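Local atomic coordinates of putative glutathione-regulated potassium-efflux system protein KefB (PDB entry 3C85), a protein that probably works as a potassium:proton antiporter of the CPA2 family, this piece being its nucleotide-binding TrkA-N domain, which can bind AMP. Residues L67-R72 / G89-P94; A40-L45 / L108-M113; Q33-G38 / W97-D102. All coordinates share one frame; numbering follows the deposited sequence.

Contact 1: residues L67-R72 / G89-P94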
ATOM      1  N   LEU A  67       7.599   6.410 -17.576  1.00 24.45           N
ATOM      2  CA  LEU A  67       6.783   5.943 -18.700  1.00 23.22           C
ATOM      3  C   LEU A  67       6.011   4.700 -18.227  1.00 23.44           C
ATOM      4  O   LEU A  67       6.608   3.713 -17.824  1.00 22.21           O
ATOM      5  CB  LEU A  67       7.673   5.579 -19.895  1.00 24.00           C
ATOM      6  CG  LEU A  67       6.919   4.964 -21.082  1.00 22.57           C
ATOM      7  CD1 LEU A  67       5.886   5.967 -21.688  1.00 22.43           C
ATOM      8  CD2 LEU A  67       7.926   4.484 -22.181  1.00 22.91           C
ATOM      9  N   GLY A  68       4.679   4.764 -18.284  1.00 23.06           N
ATOM     10  CA  GLY A  68       3.828   3.654 -17.869  1.00 22.59           C
ATOM     11  C   GLY A  68       3.496   2.829 -19.090  1.00 23.02           C
ATOM     12  O   GLY A  68       3.334   3.374 -20.172  1.00 24.17           O
ATOM     13  N   ILE A  69       3.456   1.508 -18.913  1.00 23.19           N
ATOM     14  CA  ILE A  69       3.048   0.559 -19.948  1.00 23.86           C
ATOM     15  C   ILE A  69       1.798  -0.139 -19.411  1.00 24.64           C
ATOM     16  O   ILE A  69       1.798  -0.637 -18.273  1.00 24.88           O
ATOM     17  CB  ILE A  69       4.173  -0.502 -20.240  1.00 24.19           C
ATOM     18  CG1 ILE A  69       5.535   0.182 -20.495  1.00 24.83           C
ATOM     19  CG2 ILE A  69       3.705  -1.525 -21.314  1.00 23.67           C
ATOM     20  CD1 ILE A  69       5.579   1.226 -21.592  1.00 27.75           C
ATOM     21  N   GLU A  70       0.730  -0.152 -20.209  1.00 24.81           N
ATOM     22  CA  GLU A  70      -0.580  -0.614 -19.752  1.00 25.20           C
ATOM     23  C   GLU A  70      -1.301  -1.428 -20.851  1.00 25.37           C
ATOM     24  O   GLU A  70      -1.425  -0.970 -21.990  1.00 25.71           O
ATOM     25  CB  GLU A  70      -1.386   0.628 -19.336  1.00 24.85           C
ATOM     26  CG  GLU A  70      -2.860   0.369 -18.964  1.00 26.42           C
ATOM     27  CD  GLU A  70      -3.026  -0.732 -17.955  1.00 27.95           C
ATOM     28  OE1 GLU A  70      -2.407  -0.625 -16.874  1.00 31.77           O
ATOM     29  OE2 GLU A  70      -3.758  -1.713 -18.240  1.00 28.10           O
ATOM     30  N   ILE A  71      -1.730  -2.641 -20.529  1.00 24.91           N
ATOM     31  CA  ILE A  71      -2.356  -3.517 -21.527  1.00 28.11           C
ATOM     32  C   ILE A  71      -3.741  -3.037 -21.991  1.00 28.40           C
ATOM     33  O   ILE A  71      -4.149  -3.284 -23.145  1.00 29.35           O
ATOM     34  CB  ILE A  71      -2.401  -4.988 -21.067  1.00 27.71           C
ATOM     35  CG1 ILE A  71      -2.456  -5.921 -22.291  1.00 29.27           C
ATOM     36  CG2 ILE A  71      -3.520  -5.215 -20.022  1.00 28.84           C
ATOM     37  CD1 ILE A  71      -2.284  -7.435 -21.980  1.00 29.08           C
ATOM     38  N   ARG A  72      -4.444  -2.333 -21.105  1.00 28.42           N
ATOM     39  CA  ARG A  72      -5.796  -1.811 -21.414  1.00 30.65           C
ATOM     40  C   ARG A  72      -5.706  -0.501 -22.192  1.00 31.36           C
ATOM     41  O   ARG A  72      -5.366   0.553 -21.623  1.00 31.16           O
ATOM     42  CB  ARG A  72      -6.612  -1.569 -20.132  1.00 30.13           C
ATOM     43  CG  ARG A  72      -6.828  -2.786 -19.177  1.00 31.81           C
ATOM     44  CD  ARG A  72      -7.292  -2.324 -17.786  1.00 31.22           C
ATOM     45  NE  ARG A  72      -6.195  -1.660 -17.059  1.00 29.94           N
ATOM     46  CZ  ARG A  72      -6.342  -0.729 -16.111  1.00 31.06           C
ATOM     47  NH1 ARG A  72      -7.544  -0.312 -15.717  1.00 30.54           N
ATOM     48  NH2 ARG A  72      -5.271  -0.193 -15.558  1.00 34.99           N
ATOM     49  N   GLY A  89       0.390  -1.597 -24.273  1.00 28.72           N
ATOM     50  CA  GLY A  89       1.219  -2.706 -24.691  1.00 28.94           C
ATOM     51  C   GLY A  89       1.171  -3.808 -23.672  1.00 28.52           C
ATOM     52  O   GLY A  89       0.758  -3.587 -22.549  1.00 28.14           O
ATOM     53  N   ASP A  90       1.580  -5.000 -24.081  1.00 28.83           N
ATOM     54  CA  ASP A  90       1.572  -6.179 -23.187  1.00 29.47           C
ATOM     55  C   ASP A  90       3.017  -6.479 -22.818  1.00 29.17           C
ATOM     56  O   ASP A  90       3.754  -7.066 -23.624  1.00 29.54           O
ATOM     57  CB  ASP A  90       0.930  -7.365 -23.926  1.00 29.51           C
ATOM     58  CG  ASP A  90       0.912  -8.669 -23.111  1.00 30.77           C
ATOM     59  OD1 ASP A  90       1.481  -8.743 -21.993  1.00 28.75           O
ATOM     60  OD2 ASP A  90       0.345  -9.656 -23.641  1.00 34.90           O
ATOM     61  N   ALA A  91       3.424  -6.086 -21.603  1.00 29.16           N
ATOM     62  CA  ALA A  91       4.804  -6.299 -21.165  1.00 29.28           C
ATOM     63  C   ALA A  91       5.224  -7.790 -21.011  1.00 30.18           C
ATOM     64  O   ALA A  91       6.403  -8.062 -20.827  1.00 30.27           O
ATOM     65  CB  ALA A  91       5.126  -5.490 -19.925  1.00 29.23           C
ATOM     66  N   THR A  92       4.292  -8.736 -21.151  1.00 30.58           N
ATOM     67  CA  THR A  92       4.650 -10.167 -21.155  1.00 32.43           C
ATOM     68  C   THR A  92       4.990 -10.696 -22.551  1.00 33.27           C
ATOM     69  O   THR A  92       5.437 -11.847 -22.714  1.00 34.17           O
ATOM     70  CB  THR A  92       3.519 -11.068 -20.562  1.00 32.60           C
ATOM     71  OG1 THR A  92       2.397 -11.057 -21.459  1.00 33.50           O
ATOM     72  CG2 THR A  92       3.064 -10.566 -19.231  1.00 31.68           C
ATOM     73  N   ASP A  93       4.769  -9.872 -23.568  1.00 34.00           N
ATOM     74  CA  ASP A  93       4.899 -10.303 -24.975  1.00 35.51           C
ATOM     75  C   ASP A  93       6.265  -9.910 -25.512  1.00 35.60           C
ATOM     76  O   ASP A  93       6.579  -8.717 -25.515  1.00 35.74           O
ATOM     77  CB  ASP A  93       3.789  -9.624 -25.775  1.00 36.37           C
ATOM     78  CG  ASP A  93       3.674 -10.140 -27.188  1.00 39.31           C
ATOM     79  OD1 ASP A  93       4.595 -10.827 -27.661  1.00 41.34           O
ATOM     80  OD2 ASP A  93       2.657  -9.825 -27.834  1.00 42.81           O
ATOM     81  N   PRO A  94       7.103 -10.901 -25.943  1.00 36.62           N
ATOM     82  CA  PRO A  94       8.392 -10.624 -26.581  1.00 36.84           C
ATOM     83  C   PRO A  94       8.325  -9.651 -27.741  1.00 38.23           C
ATOM     84  O   PRO A  94       9.300  -8.937 -27.982  1.00 38.58           O
ATOM     85  CB  PRO A  94       8.854 -12.001 -27.129  1.00 36.83           C
ATOM     86  CG  PRO A  94       7.754 -12.941 -26.908  1.00 38.10           C
ATOM     87  CD  PRO A  94       6.878 -12.356 -25.807  1.00 36.59           C
TER
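OD1 of D90, whose carboxylate lies against I71 across the contact, is gripped twice by T92. T92 N donates to D90 OD1 at 2.9 Å, closing an Asx turn, and T92 OG1 donates to the same oxygen from its syn side; both reach it from one face of the carboxylate plane. A short polar side chain followed two residues on by threonine suits this place, because backbone and hydroxyl together fix the rotation of the carboxylate. The loop is tied once more by D93 N bonding to D90 O, within a type I turn that leads into helix 94-98. I71 CD1 lies against the carboxylate of D90, 3.6 Å from D90 CG, the two side chains running side by side in the same direction. Having CG1 anti to the backbone N (chi1 -155°) brings the end of I71 to this spot. Between the segments the one backbone bond runs from G89 N to E70 O, 3.0 Å, with the donor 55° out of the carbonyl plane. Glycine suits position 89 because its backbone (phi 167°) would be strained for other residues. I71 CA approaches G89 O to 3.3 Å in a CA-H...O contact, and I69 CG2 lies 3.8 Å from G89 O. The E70 side chain turns away from the loop to R72, whose NE meets OE2 at 2.7 Å in a side-on salt bridge with NH2 on OE1; R72 N also bonds to OE2, and M47 N holds OE1. E70, R72, D90 and A91 all belong to an AMP site, although this chain carries no AMP. An acidic residue ending the second strand, next to the loop after the third, is characteristic of the nucleotide pocket of Rossmann folds.

Contact 2: residues A40-L45 / L108-M113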
ATOM      1  N   ALA A  40      12.646   9.034 -20.399  1.00 27.56           N
ATOM      2  CA  ALA A  40      12.117   8.307 -19.222  1.00 28.13           C
ATOM      3  C   ALA A  40      13.235   7.568 -18.497  1.00 28.72           C
ATOM      4  O   ALA A  40      14.047   6.884 -19.126  1.00 29.84           O
ATOM      5  CB  ALA A  40      11.005   7.318 -19.644  1.00 27.45           C
ATOM      6  N   GLN A  41      13.287   7.734 -17.177  1.00 28.87           N
ATOM      7  CA  GLN A  41      14.282   7.087 -16.348  1.00 28.00           C
ATOM      8  C   GLN A  41      13.661   5.920 -15.579  1.00 27.19           C
ATOM      9  O   GLN A  41      14.384   5.064 -15.053  1.00 26.90           O
ATOM     10  CB  GLN A  41      14.855   8.090 -15.378  1.00 28.88           C
ATOM     11  CG  GLN A  41      15.692   9.185 -16.056  1.00 31.04           C
ATOM     12  CD  GLN A  41      16.250  10.164 -15.068  1.00 35.13           C
ATOM     13  OE1 GLN A  41      15.713  11.268 -14.873  1.00 39.28           O
ATOM     14  NE2 GLN A  41      17.335   9.792 -14.450  1.00 32.36           N
ATOM     15  N   VAL A  42      12.321   5.886 -15.515  1.00 25.88           N
ATOM     16  CA  VAL A  42      11.578   4.819 -14.814  1.00 24.57           C
ATOM     17  C   VAL A  42      10.587   4.247 -15.819  1.00 24.62           C
ATOM     18  O   VAL A  42       9.905   5.007 -16.484  1.00 24.01           O
ATOM     19  CB  VAL A  42      10.799   5.351 -13.556  1.00 24.67           C
ATOM     20  CG1 VAL A  42      10.086   4.205 -12.821  1.00 24.14           C
ATOM     21  CG2 VAL A  42      11.752   6.061 -12.580  1.00 25.09           C
ATOM     22  N   LEU A  43      10.556   2.925 -15.963  1.00 22.74           N
ATOM     23  CA  LEU A  43       9.519   2.253 -16.730  1.00 23.73           C
ATOM     24  C   LEU A  43       8.581   1.622 -15.708  1.00 22.55           C
ATOM     25  O   LEU A  43       9.045   0.883 -14.828  1.00 23.80           O
ATOM     26  CB  LEU A  43      10.145   1.169 -17.576  1.00 24.31           C
ATOM     27  CG  LEU A  43       9.494   0.564 -18.785  1.00 29.65           C
ATOM     28  CD1 LEU A  43       8.939   1.609 -19.780  1.00 33.42           C
ATOM     29  CD2 LEU A  43      10.626  -0.226 -19.464  1.00 32.65           C
ATOM     30  N   ILE A  44       7.287   1.932 -15.773  1.00 21.88           N
ATOM     31  CA  ILE A  44       6.328   1.331 -14.808  1.00 21.12           C
ATOM     32  C   ILE A  44       5.448   0.346 -15.574  1.00 21.53           C
ATOM     33  O   ILE A  44       4.673   0.716 -16.413  1.00 21.83           O
ATOM     34  CB  ILE A  44       5.479   2.386 -14.085  1.00 21.45           C
ATOM     35  CG1 ILE A  44       6.430   3.393 -13.382  1.00 19.27           C
ATOM     36  CG2 ILE A  44       4.498   1.713 -13.086  1.00 21.07           C
ATOM     37  CD1 ILE A  44       5.692   4.511 -12.695  1.00 20.07           C
ATOM     38  N   LEU A  45       5.615  -0.929 -15.324  1.00 22.48           N
ATOM     39  CA  LEU A  45       4.874  -1.904 -16.104  1.00 21.88           C
ATOM     40  C   LEU A  45       3.568  -2.223 -15.366  1.00 24.02           C
ATOM     41  O   LEU A  45       3.582  -2.944 -14.350  1.00 24.28           O
ATOM     42  CB  LEU A  45       5.724  -3.160 -16.262  1.00 22.69           C
ATOM     43  CG  LEU A  45       7.087  -2.951 -16.973  1.00 25.02           C
ATOM     44  CD1 LEU A  45       7.841  -4.281 -17.039  1.00 24.95           C
ATOM     45  CD2 LEU A  45       6.841  -2.413 -18.380  1.00 25.39           C
ATOM     46  N   LEU A 108      15.480   2.412 -13.688  1.00 28.73           N
ATOM     47  CA  LEU A 108      14.592   1.706 -12.789  1.00 27.91           C
ATOM     48  C   LEU A 108      13.345   1.195 -13.497  1.00 26.49           C
ATOM     49  O   LEU A 108      12.681   1.926 -14.258  1.00 27.57           O
ATOM     50  CB  LEU A 108      14.228   2.603 -11.603  1.00 27.80           C
ATOM     51  CG  LEU A 108      13.230   1.995 -10.600  1.00 27.01           C
ATOM     52  CD1 LEU A 108      13.835   0.749  -9.860  1.00 25.65           C
ATOM     53  CD2 LEU A 108      12.710   3.087  -9.621  1.00 28.71           C
ATOM     54  N   VAL A 109      13.058  -0.086 -13.303  1.00 25.29           N
ATOM     55  CA  VAL A 109      11.818  -0.662 -13.779  1.00 23.81           C
ATOM     56  C   VAL A 109      10.988  -1.078 -12.552  1.00 22.52           C
ATOM     57  O   VAL A 109      11.514  -1.759 -11.654  1.00 22.22           O
ATOM     58  CB  VAL A 109      12.034  -1.881 -14.709  1.00 23.30           C
ATOM     59  CG1 VAL A 109      10.662  -2.445 -15.121  1.00 24.34           C
ATOM     60  CG2 VAL A 109      12.878  -1.506 -15.936  1.00 24.87           C
ATOM     61  N   LEU A 110       9.711  -0.660 -12.506  1.00 21.41           N
ATOM     62  CA  LEU A 110       8.758  -1.111 -11.466  1.00 21.09           C
ATOM     63  C   LEU A 110       7.815  -2.167 -12.024  1.00 21.62           C
ATOM     64  O   LEU A 110       7.144  -1.932 -13.013  1.00 21.53           O
ATOM     65  CB  LEU A 110       7.940   0.049 -10.895  1.00 21.42           C
ATOM     66  CG  LEU A 110       8.784   1.174 -10.258  1.00 21.01           C
ATOM     67  CD1 LEU A 110       7.838   2.207  -9.608  1.00 22.16           C
ATOM     68  CD2 LEU A 110       9.747   0.627  -9.203  1.00 23.39           C
ATOM     69  N   LEU A 111       7.804  -3.339 -11.444  1.00 20.58           N
ATOM     70  CA  LEU A 111       6.930  -4.382 -11.874  1.00 21.68           C
ATOM     71  C   LEU A 111       5.595  -4.307 -11.098  1.00 21.56           C
ATOM     72  O   LEU A 111       5.521  -4.667  -9.969  1.00 21.60           O
ATOM     73  CB  LEU A 111       7.586  -5.732 -11.691  1.00 21.40           C
ATOM     74  CG  LEU A 111       8.938  -5.981 -12.350  1.00 22.79           C
ATOM     75  CD1 LEU A 111       9.362  -7.409 -12.097  1.00 23.03           C
ATOM     76  CD2 LEU A 111       8.800  -5.718 -13.754  1.00 25.10           C
ATOM     77  N   ALA A 112       4.568  -3.798 -11.749  1.00 21.72           N
ATOM     78  CA  ALA A 112       3.296  -3.497 -11.128  1.00 22.10           C
ATOM     79  C   ALA A 112       2.108  -4.048 -11.895  1.00 23.23           C
ATOM     80  O   ALA A 112       1.086  -3.441 -11.968  1.00 23.42           O
ATOM     81  CB  ALA A 112       3.160  -2.078 -10.936  1.00 20.87           C
HETATM   82  N   MSE A 113       2.313  -5.211 -12.504  1.00 20.00           N
HETATM   83  CA  MSE A 113       1.269  -5.869 -13.273  1.00 20.00           C
HETATM   84  C   MSE A 113       0.202  -6.370 -12.317  1.00 20.00           C
HETATM   85  O   MSE A 113       0.432  -6.451 -11.111  1.00 20.00           O
HETATM   86  CB  MSE A 113       1.846  -7.033 -14.079  1.00 20.00           C
HETATM   87  CG  MSE A 113       3.124  -6.696 -14.831  1.00 20.00           C
HETATM   88 SE   MSE A 113       2.784  -6.022 -16.628  1.00 20.00          SE
HETATM   89  CE  MSE A 113       3.661  -7.431 -17.650  1.00 20.00           C
TER
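L45 and L111 lie side by side, L45 CD1 3.7 Å from L111 CD2, on two neighbouring parallel strands at the centre of a Rossmann-type sheet. These are the first and fourth strands in the order 3-2-1-4-5-6, and they run only 13° apart. The same L45 CD1 also reaches back to V109 CG1, 3.9 Å away, so one leucine branch spans two residues of the partner strand. With chi1 at -60°, beside its own N, CG of L45 leans over both. On the other face of the sheet V42 CG1 meets L110 CG at 4.2 Å, crossing it at a slant, while the side chains of I44 and L110 lie side by side, I44 CG1 meeting L110 CD1. Beta-branched V42, I44 and V109 favour the extended backbone, and the leucines reach farther, to the helices. Behind these side chains stands the backbone pairing. L43 and L45 spend both N and O on the 108-113 segment, for instance L43 N to L108 O at 2.9 Å, whereas V42 and I44 turn theirs toward I65, L67 and I69 of the second strand and its lead-in, as an inner strand must. V42 CA adds a CA-H...O contact to L108 O. Farther out, helix 116-128 covers L45, V109 and L111, W97 lies on L43, and helix 49-62 covers V42, I44 and L110. F179 of the second subunit packs on V42 and L108, and its F167 on L110, so the partner shares this face with helix 49-62. Past the strand end, A112 N still bonds to L45 O, 2.9 Å away. The small side chain of A112 sits close by, CB 3.5 Å from L45 O, and the selenium of selenomethionine M113 settles 4.1 Å from L45 CB.

Contact 3: residues Q33-G38 / W97-D102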
ATOM      1  N   GLN A  33       6.397   0.841 -35.814  1.00 47.83           N
ATOM      2  CA  GLN A  33       5.718   1.014 -34.508  1.00 46.57           C
ATOM      3  C   GLN A  33       6.741   0.871 -33.405  1.00 45.05           C
ATOM      4  O   GLN A  33       6.489   0.254 -32.373  1.00 44.32           O
ATOM      5  CB  GLN A  33       4.609  -0.010 -34.344  1.00 47.55           C
ATOM      6  CG  GLN A  33       4.931  -1.373 -34.916  1.00 50.44           C
ATOM      7  CD  GLN A  33       3.686  -2.243 -35.016  1.00 53.75           C
ATOM      8  OE1 GLN A  33       3.436  -2.884 -36.046  1.00 55.38           O
ATOM      9  NE2 GLN A  33       2.891  -2.259 -33.948  1.00 55.17           N
ATOM     10  N   LEU A  34       7.913   1.442 -33.634  1.00 43.06           N
ATOM     11  CA  LEU A  34       8.958   1.380 -32.637  1.00 42.00           C
ATOM     12  C   LEU A  34       8.552   2.245 -31.458  1.00 39.94           C
ATOM     13  O   LEU A  34       7.794   3.204 -31.626  1.00 40.01           O
ATOM     14  CB  LEU A  34      10.301   1.802 -33.234  1.00 42.54           C
ATOM     15  CG  LEU A  34      10.867   0.798 -34.243  1.00 44.21           C
ATOM     16  CD1 LEU A  34      12.183   1.290 -34.840  1.00 47.08           C
ATOM     17  CD2 LEU A  34      11.031  -0.598 -33.600  1.00 44.15           C
ATOM     18  N   ILE A  35       9.022   1.880 -30.270  1.00 37.66           N
ATOM     19  CA  ILE A  35       8.773   2.642 -29.054  1.00 34.93           C
ATOM     20  C   ILE A  35      10.065   3.258 -28.576  1.00 34.46           C
ATOM     21  O   ILE A  35      10.998   2.553 -28.172  1.00 33.01           O
ATOM     22  CB  ILE A  35       8.154   1.784 -27.930  1.00 35.67           C
ATOM     23  CG1 ILE A  35       6.783   1.277 -28.366  1.00 33.12           C
ATOM     24  CG2 ILE A  35       8.064   2.604 -26.605  1.00 33.81           C
ATOM     25  CD1 ILE A  35       6.261   0.083 -27.548  1.00 34.63           C
ATOM     26  N   ASN A  36      10.092   4.584 -28.637  1.00 31.74           N
ATOM     27  CA  ASN A  36      11.162   5.380 -28.111  1.00 32.30           C
ATOM     28  C   ASN A  36      10.778   5.942 -26.726  1.00 31.88           C
ATOM     29  O   ASN A  36       9.893   6.793 -26.642  1.00 32.32           O
ATOM     30  CB  ASN A  36      11.462   6.492 -29.123  1.00 31.71           C
ATOM     31  CG  ASN A  36      12.645   7.358 -28.722  1.00 33.34           C
ATOM     32  OD1 ASN A  36      13.213   7.217 -27.649  1.00 32.53           O
ATOM     33  ND2 ASN A  36      13.028   8.245 -29.607  1.00 35.09           N
ATOM     34  N   PRO A  37      11.427   5.454 -25.633  1.00 31.98           N
ATOM     35  CA  PRO A  37      11.021   5.857 -24.287  1.00 31.15           C
ATOM     36  C   PRO A  37      11.570   7.241 -23.955  1.00 31.35           C
ATOM     37  O   PRO A  37      11.308   7.760 -22.890  1.00 30.18           O
ATOM     38  CB  PRO A  37      11.662   4.800 -23.392  1.00 31.53           C
ATOM     39  CG  PRO A  37      12.891   4.356 -24.179  1.00 33.53           C
ATOM     40  CD  PRO A  37      12.571   4.517 -25.623  1.00 31.16           C
ATOM     41  N   GLY A  38      12.352   7.805 -24.873  1.00 31.28           N
ATOM     42  CA  GLY A  38      12.731   9.192 -24.802  1.00 31.58           C
ATOM     43  C   GLY A  38      13.580   9.414 -23.581  1.00 31.65           C
ATOM     44  O   GLY A  38      14.528   8.667 -23.357  1.00 32.20           O
ATOM     45  N   TRP A  97       8.459  -6.092 -26.493  1.00 36.42           N
ATOM     46  CA  TRP A  97       9.827  -5.727 -26.154  1.00 36.89           C
ATOM     47  C   TRP A  97      10.733  -5.502 -27.367  1.00 38.58           C
ATOM     48  O   TRP A  97      11.702  -4.727 -27.299  1.00 37.73           O
ATOM     49  CB  TRP A  97      10.402  -6.751 -25.185  1.00 36.68           C
ATOM     50  CG  TRP A  97       9.783  -6.601 -23.814  1.00 35.42           C
ATOM     51  CD1 TRP A  97       8.744  -7.311 -23.289  1.00 35.44           C
ATOM     52  CD2 TRP A  97      10.141  -5.618 -22.838  1.00 34.51           C
ATOM     53  NE1 TRP A  97       8.450  -6.849 -22.002  1.00 33.89           N
ATOM     54  CE2 TRP A  97       9.284  -5.802 -21.715  1.00 36.02           C
ATOM     55  CE3 TRP A  97      11.103  -4.596 -22.800  1.00 35.81           C
ATOM     56  CZ2 TRP A  97       9.366  -5.011 -20.565  1.00 34.49           C
ATOM     57  CZ3 TRP A  97      11.184  -3.805 -21.654  1.00 36.80           C
ATOM     58  CH2 TRP A  97      10.318  -4.021 -20.554  1.00 36.84           C
ATOM     59  N   GLU A  98      10.381  -6.125 -28.468  1.00 39.19           N
ATOM     60  CA  GLU A  98      11.154  -5.988 -29.683  1.00 42.07           C
ATOM     61  C   GLU A  98      10.968  -4.607 -30.287  1.00 41.77           C
ATOM     62  O   GLU A  98      11.797  -4.154 -31.017  1.00 41.75           O
ATOM     63  CB  GLU A  98      10.802  -7.084 -30.684  1.00 42.56           C
ATOM     64  CG  GLU A  98      11.742  -8.270 -30.650  1.00 49.11           C
ATOM     65  CD  GLU A  98      13.015  -8.005 -31.409  1.00 55.07           C
ATOM     66  OE1 GLU A  98      12.926  -7.707 -32.601  1.00 59.20           O
ATOM     67  OE2 GLU A  98      14.105  -8.072 -30.816  1.00 58.33           O
ATOM     68  N   ARG A  99       9.882  -3.949 -29.934  1.00 41.74           N
ATOM     69  CA  ARG A  99       9.584  -2.610 -30.420  1.00 42.48           C
ATOM     70  C   ARG A  99      10.404  -1.537 -29.716  1.00 42.79           C
ATOM     71  O   ARG A  99      10.505  -0.429 -30.213  1.00 42.25           O
ATOM     72  CB  ARG A  99       8.092  -2.310 -30.278  1.00 42.67           C
ATOM     73  CG  ARG A  99       7.165  -3.167 -31.164  1.00 43.04           C
ATOM     74  CD  ARG A  99       5.727  -3.055 -30.700  1.00 43.92           C
ATOM     75  NE  ARG A  99       5.198  -1.697 -30.875  1.00 45.26           N
ATOM     76  CZ  ARG A  99       4.109  -1.213 -30.271  1.00 45.49           C
ATOM     77  NH1 ARG A  99       3.411  -1.977 -29.448  1.00 44.18           N
ATOM     78  NH2 ARG A  99       3.718   0.041 -30.495  1.00 44.61           N
ATOM     79  N   ILE A 100      10.993  -1.859 -28.568  1.00 44.24           N
ATOM     80  CA  ILE A 100      11.587  -0.838 -27.690  1.00 46.03           C
ATOM     81  C   ILE A 100      13.056  -0.534 -28.004  1.00 47.73           C
ATOM     82  O   ILE A 100      13.910  -1.422 -27.994  1.00 47.93           O
ATOM     83  CB  ILE A 100      11.368  -1.149 -26.180  1.00 45.58           C
ATOM     84  CG1 ILE A 100       9.867  -1.143 -25.860  1.00 45.45           C
ATOM     85  CG2 ILE A 100      12.094  -0.133 -25.310  1.00 44.65           C
ATOM     86  CD1 ILE A 100       9.518  -1.551 -24.447  1.00 46.35           C
ATOM     87  N   LEU A 101      13.335   0.728 -28.231  1.00 49.81           N
ATOM     88  CA  LEU A 101      14.663   1.201 -28.541  1.00 51.76           C
ATOM     89  C   LEU A 101      15.673   0.986 -27.436  1.00 52.94           C
ATOM     90  O   LEU A 101      15.460   1.400 -26.326  1.00 52.96           O
ATOM     91  CB  LEU A 101      14.618   2.678 -28.864  1.00 51.23           C
ATOM     92  CG  LEU A 101      13.855   3.147 -30.098  1.00 52.60           C
ATOM     93  CD1 LEU A 101      12.525   2.480 -30.214  1.00 52.08           C
ATOM     94  CD2 LEU A 101      13.751   4.618 -30.275  1.00 53.02           C
ATOM     95  N   ASP A 102      16.791   0.369 -27.772  1.00 54.52           N
ATOM     96  CA  ASP A 102      17.860   0.139 -26.824  1.00 56.56           C
ATOM     97  C   ASP A 102      18.492   1.390 -26.288  1.00 56.52           C
ATOM     98  O   ASP A 102      19.111   1.369 -25.269  1.00 57.03           O
ATOM     99  CB  ASP A 102      18.919  -0.819 -27.378  1.00 57.47           C
ATOM    100  CG  ASP A 102      18.434  -2.237 -27.448  1.00 60.95           C
ATOM    101  OD1 ASP A 102      17.380  -2.560 -26.863  1.00 64.53           O
ATOM    102  OD2 ASP A 102      19.126  -3.045 -28.087  1.00 65.19           O
TER
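L34, I35 and N36 run beside R99, I100 and L101 in a single bridge pairing I35 with I100, the touching parts lying 50° apart in direction. I35 N bonds almost straight to R99 O, 2.7 Å and 176°, with the donor standing above the carbonyl plane. The return bond, L101 N to I35 O, is also present, though the position of I35 O is less certain. Arginine suits the outer end of this contact because its flat head can be used along its edge and over both faces at once. At the edge, R99 NE donates to Q33 O at 2.8 Å, lying in both the carbonyl and the guanidinium planes, while NH2 adds a weak bond to the same oxygen. Over the centre of one face of the guanidinium sits I35 CD1, 3.7 Å from R99 CZ. On the opposite face Q33 NE2 stands nearer the rim, its amide turned steeply against the guanidinium. A bend at chi3 (65°) brings the R99 head back to Q33 O, which fixes its rotation. I35, the buried residue of its segment, packs on I100 as well: its CB meets I100 CG1 at 4.0 Å, a natural use of two branched aliphatic side chains. L34 CD2 comes 3.4 Å from R99 O. N36 OD1 accepts from G38 N at 3.0 Å, an Asx turn, and G38 has the positive phi that glycine tolerates easily. P37 CD rests lightly on L101 CB. This is surface packing within the TrkA-type domain: the leading segment before the first Rossmann strand is pinned to the chain between helix 94-98 and strand 108-111, the fourth strand.

Contacts 1 and 2 share the Rossmann sheet, their centres 11 Å apart: I69 N bonds to I44 O at 2.9 Å, joining strand 66-70 to strand 42-45. They also meet beside the AMP site, where A91 CB lies 3.3 Å from M113 CE. Contact 3, about 12 Å from contact 1 and 14 Å from contact 2 between centres, is reached chiefly through W97. Its NE1 donates to A91 O at 2.7 Å, so the indole ties a residue of the AMP site to helix 94-98, while W97 CZ2 packs 3.9 Å from L45 CD1. H115, also part of the AMP site, has its side chain about 9 Å from that of I71.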